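PDB 6LNH: L-isoleucine-4-hydroxylase from Bacillus thuringiensis, which uses iron(II), 2-oxoglutarate and molecular oxygen to hydroxylate L-isoleucine, giving (4S)-4-hydroxy-L-isoleucine, and also oxidises several related amino acids. Local coordinates for residues L40-E43 with E44-S47. Residues are numbered along the deposited sequence; the frame is centred on the assembly and turned at random.
Sequences LQEE and ENHS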
loop_
_atom_site.group_PDB
_atom_site.type_symbol
_atom_site.label_atom_id
_atom_site.label_comp_id
_atom_site.label_asym_id
_atom_site.label_seq_id
_atom_site.Cartn_x
_atom_site.Cartn_y
_atom_site.Cartn_z
ATOM N N LEU C 40 -13.442 -8.231 18.185
ATOM C CA LEU C 40 -12.295 -9.175 18.232
ATOM C C LEU C 40 -11.770 -9.291 19.668
ATOM O O LEU C 40 -10.569 -9.048 19.881
ATOM C CB LEU C 40 -11.205 -8.675 17.279
ATOM C CG LEU C 40 -11.556 -8.751 15.794
ATOM C CD1 LEU C 40 -10.606 -7.900 14.970
ATOM C CD2 LEU C 40 -11.542 -10.188 15.307
ATOM N N GLN C 41 -12.645 -9.654 20.610
ATOM C CA GLN C 41 -12.237 -9.803 22.031
ATOM C C GLN C 41 -12.058 -11.291 22.349
ATOM O O GLN C 41 -11.532 -11.601 23.430
ATOM C CB GLN C 41 -13.265 -9.147 22.953
ATOM C CG GLN C 41 -13.271 -7.629 22.868
ATOM C CD GLN C 41 -11.897 -7.040 23.074
ATOM O OE1 GLN C 41 -11.005 -7.184 22.240
ATOM N NE2 GLN C 41 -11.717 -6.364 24.196
ATOM N N GLU C 42 -12.487 -12.166 21.436
ATOM C CA GLU C 42 -12.350 -13.636 21.618
ATOM C C GLU C 42 -11.416 -14.171 20.531
ATOM O O GLU C 42 -11.464 -13.641 19.411
ATOM C CB GLU C 42 -13.717 -14.314 21.525
ATOM C CG GLU C 42 -14.455 -14.373 22.849
ATOM C CD GLU C 42 -15.264 -13.131 23.174
ATOM O OE1 GLU C 42 -15.161 -12.146 22.419
ATOM O OE2 GLU C 42 -15.995 -13.154 24.184
ATOM N N GLU C 43 -10.617 -15.195 20.846
ATOM C CA GLU C 43 -9.667 -15.765 19.852
ATOM C C GLU C 43 -10.438 -16.561 18.793
ATOM O O GLU C 43 -9.939 -16.663 17.658
ATOM C CB GLU C 43 -8.612 -16.632 20.540
ATOM C CG GLU C 43 -7.193 -16.134 20.329
ATOM C CD GLU C 43 -6.562 -16.501 18.996
ATOM O OE1 GLU C 43 -7.237 -17.158 18.179
ATOM O OE2 GLU C 43 -5.393 -16.129 18.777
ATOM N N GLU C 44 -11.601 -17.105 19.161
ATOM C CA GLU C 44 -12.438 -17.894 18.221
ATOM C C GLU C 44 -13.027 -16.957 17.158
ATOM O O GLU C 44 -13.376 -17.444 16.069
ATOM C CB GLU C 44 -13.533 -18.628 18.997
ATOM C CG GLU C 44 -13.824 -18.009 20.352
ATOM C CD GLU C 44 -12.931 -18.473 21.494
ATOM O OE1 GLU C 44 -13.449 -18.637 22.616
ATOM O OE2 GLU C 44 -11.722 -18.664 21.261
ATOM N N ASN C 45 -13.128 -15.663 17.474
ATOM C CA ASN C 45 -13.685 -14.655 16.532
ATOM C C ASN C 45 -12.885 -14.675 15.223
ATOM O O ASN C 45 -13.504 -14.524 14.158
ATOM C CB ASN C 45 -13.733 -13.262 17.163
ATOM C CG ASN C 45 -14.796 -13.137 18.233
ATOM O OD1 ASN C 45 -14.744 -12.238 19.067
ATOM N ND2 ASN C 45 -15.767 -14.034 18.217
ATOM N N HIS C 46 -11.564 -14.872 15.303
ATOM C CA HIS C 46 -10.695 -14.956 14.098
ATOM C C HIS C 46 -11.154 -16.119 13.212
ATOM O O HIS C 46 -11.146 -15.959 11.980
ATOM C CB HIS C 46 -9.226 -15.096 14.508
ATOM C CG HIS C 46 -8.709 -13.912 15.251
ATOM N ND1 HIS C 46 -8.257 -12.782 14.610
ATOM C CD2 HIS C 46 -8.583 -13.675 16.573
ATOM C CE1 HIS C 46 -7.870 -11.898 15.504
ATOM N NE2 HIS C 46 -8.058 -12.422 16.714
ATOM N N SER C 47 -11.514 -17.251 13.823
ATOM C CA SER C 47 -12.002 -18.432 13.070
ATOM C C SER C 47 -13.386 -18.137 12.485
ATOM O O SER C 47 -13.637 -18.557 11.347
ATOM C CB SER C 47 -12.038 -19.647 13.953
ATOM O OG SER C 47 -11.141 -20.638 13.481
#
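His46 reaches back over the turn that leads into its helix: its inner atoms CB and CD2 both meet Glu43 O, while CE1 meets Leu40. His46 CB lies 3.6 Å from Glu43 O. With CG anti to its own carbonyl carbon (chi1 -64°), the ring is carried back toward 40-43, and His46 CD2 comes within 3.5 Å of the same Glu43 O, which sits at the ring edge, in plane. Farther out, His46 CE1 is 4.1 Å from Leu40 CD2. Leu40 CD2 stands 4.3 Å from the centroid of the His46 ring and 19° off the normal, which identifies a CH-pi contact over one face, displaced toward the rim. Ser233 of a second subunit packs on both Leu40 and His46. The backbone turn itself is held by Asn45 N donating to Glu42 O (3.3 Å, N-H...O angle 140°). The next such bond, His46 N to Glu43 O at 3.4 Å, is weak. Nearby, CB of Asn45 packs 3.2 Å from Glu42 O. The two i to i+3 backbone bonds mark the surface turn, away from the iron site, by which the loop after strand 31-34 enters helix 44-54.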